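Local structure of nucleoporin nup120 (4GQ2) at residues 792-795 / 796-800. The protein serves as a structural component of the nuclear pore complex, whose nucleoporins can also act as docking partners for transport factors. Sequence-based numbering, arbitrary orientation.
Sequences HATV and ISSLS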
ATOM      1  N   HIS A 792      -2.269  -1.730 -21.348  1.00 49.50           N
ATOM      2  CA  HIS A 792      -0.910  -2.102 -21.742  1.00 43.22           C
ATOM      3  C   HIS A 792      -0.007  -0.907 -21.963  1.00 48.46           C
ATOM      4  O   HIS A 792       1.189  -0.953 -21.645  1.00 46.51           O
ATOM      5  CB  HIS A 792      -0.937  -2.989 -22.988  1.00 49.87           C
ATOM      6  CG  HIS A 792       0.433  -3.448 -23.429  1.00 44.77           C
ATOM      7  ND1 HIS A 792       1.040  -4.526 -22.897  1.00 52.92           N
ATOM      8  CD2 HIS A 792       1.327  -2.909 -24.350  1.00 46.41           C
ATOM      9  CE1 HIS A 792       2.255  -4.683 -23.459  1.00 51.58           C
ATOM     10  NE2 HIS A 792       2.431  -3.691 -24.347  1.00 49.38           N
ATOM     11  N   ALA A 793      -0.561   0.177 -22.503  1.00 42.48           N
ATOM     12  CA  ALA A 793       0.243   1.367 -22.790  1.00 46.59           C
ATOM     13  C   ALA A 793       0.677   2.069 -21.512  1.00 37.10           C
ATOM     14  O   ALA A 793       1.807   2.538 -21.417  1.00 44.76           O
ATOM     15  CB  ALA A 793      -0.501   2.329 -23.714  1.00 47.63           C
ATOM     16  N   THR A 794      -0.222   2.145 -20.534  1.00 38.13           N
ATOM     17  CA  THR A 794       0.095   2.803 -19.263  1.00 38.28           C
ATOM     18  C   THR A 794       1.174   2.030 -18.494  1.00 38.10           C
ATOM     19  O   THR A 794       2.168   2.612 -18.045  1.00 41.00           O
ATOM     20  CB  THR A 794      -1.172   3.050 -18.430  1.00 44.91           C
ATOM     21  OG1 THR A 794      -2.095   3.809 -19.221  1.00 49.90           O
ATOM     22  CG2 THR A 794      -0.864   3.827 -17.147  1.00 38.59           C
ATOM     23  N   VAL A 795       1.000   0.715 -18.392  1.00 38.58           N
ATOM     24  CA  VAL A 795       2.011  -0.133 -17.780  1.00 35.54           C
ATOM     25  C   VAL A 795       3.363   0.138 -18.433  1.00 43.47           C
ATOM     26  O   VAL A 795       4.300   0.600 -17.768  1.00 45.84           O
ATOM     27  CB  VAL A 795       1.644  -1.626 -17.883  1.00 34.40           C
ATOM     28  CG1 VAL A 795       2.729  -2.481 -17.246  1.00 34.04           C
ATOM     29  CG2 VAL A 795       0.298  -1.892 -17.220  1.00 29.36           C
ATOM     30  N   ILE A 796       3.443  -0.119 -19.740  1.00 46.61           N
ATOM     31  CA  ILE A 796       4.686   0.034 -20.502  1.00 44.92           C
ATOM     32  C   ILE A 796       5.295   1.421 -20.320  1.00 43.05           C
ATOM     33  O   ILE A 796       6.498   1.548 -20.082  1.00 52.36           O
ATOM     34  CB  ILE A 796       4.480  -0.323 -22.001  1.00 51.79           C
ATOM     35  CG1 ILE A 796       4.498  -1.842 -22.200  1.00 48.21           C
ATOM     36  CG2 ILE A 796       5.531   0.327 -22.892  1.00 54.68           C
ATOM     37  CD1 ILE A 796       5.848  -2.496 -21.978  1.00 53.83           C
ATOM     38  N   SER A 797       4.464   2.458 -20.404  1.00 45.64           N
ATOM     39  CA  SER A 797       4.936   3.831 -20.204  1.00 52.36           C
ATOM     40  C   SER A 797       5.503   4.036 -18.802  1.00 48.99           C
ATOM     41  O   SER A 797       6.577   4.627 -18.648  1.00 44.89           O
ATOM     42  CB  SER A 797       3.817   4.839 -20.470  1.00 58.70           C
ATOM     43  OG  SER A 797       3.270   4.644 -21.761  1.00 73.48           O
ATOM     44  N   SER A 798       4.775   3.542 -17.793  1.00 45.33           N
ATOM     45  CA  SER A 798       5.207   3.609 -16.390  1.00 37.34           C
ATOM     46  C   SER A 798       6.551   2.933 -16.198  1.00 37.48           C
ATOM     47  O   SER A 798       7.436   3.489 -15.553  1.00 43.02           O
ATOM     48  CB  SER A 798       4.174   2.964 -15.468  1.00 36.24           C
ATOM     49  OG  SER A 798       2.909   3.583 -15.613  1.00 39.29           O
ATOM     50  N   LEU A 799       6.698   1.736 -16.766  1.00 40.24           N
ATOM     51  CA  LEU A 799       7.970   1.012 -16.722  1.00 49.00           C
ATOM     52  C   LEU A 799       9.088   1.800 -17.399  1.00 48.51           C
ATOM     53  O   LEU A 799      10.202   1.862 -16.886  1.00 58.99           O
ATOM     54  CB  LEU A 799       7.845  -0.385 -17.351  1.00 42.84           C
ATOM     55  CG  LEU A 799       6.935  -1.370 -16.614  1.00 45.91           C
ATOM     56  CD1 LEU A 799       6.884  -2.699 -17.345  1.00 43.69           C
ATOM     57  CD2 LEU A 799       7.374  -1.567 -15.167  1.00 36.70           C
ATOM     58  N   SER A 800       8.776   2.406 -18.542  1.00 48.11           N
ATOM     59  CA  SER A 800       9.730   3.252 -19.254  1.00 44.25           C
ATOM     60  C   SER A 800      10.204   4.400 -18.370  1.00 39.25           C
ATOM     61  O   SER A 800      11.405   4.645 -18.262  1.00 37.59           O
ATOM     62  CB  SER A 800       9.121   3.789 -20.553  1.00 49.93           C
ATOM     63  OG  SER A 800      10.067   4.557 -21.274  1.00 66.48           O
TER
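Ile796 lies alongside His792 one helical turn on, and its CG1 rests over one face of the imidazole, 3.9 Å from the ring centroid and 29° off the ring normal, a CH-pi contact in which NE2 is the ring atom nearest CG1. The histidine turns its ring to that place by holding CG anti to the backbone N (chi1 -178°). Val795 repeats the i to i+4 pairing with Leu799: the two side chains point the same way, and Val795 CG1 stands 4.2 Å from Leu799 CD1, a loose apolar contact. Both pairs accompany the i to i+4 backbone hydrogen bonds of helix 790-803, of which Leu799 N to Val795 O is 2.8 Å long and nearly straight (N-H...O angle 168°). This helix packs against helix 672-703, with Val795 on Val681 and Leu799 on Leu682, while Ile796 meets Phe660. Two consecutive serines, each with OG beside its own backbone N, return their hydroxyls to the carbonyl four residues back, a familiar intrahelical bond of serine and threonine. Ser797 OG donates to Ala793 O at 2.6 Å, and the backbone N of Ser797 reaches that oxygen from the opposite face of the carbonyl plane. Ser798 OG binds Thr794 O at 2.7 Å from above the carbonyl plane, and so joins the amide of Ser798 on one acceptor. Both buried hydroxyls thus donate inside the helix, Ser797 OG also making a weak hydrogen bond with Ser780 OG. With an alanine at Ser797, Ala793 O would probably keep its amide partner but lose the second donor, and Ser780 OG would lose its weak partner.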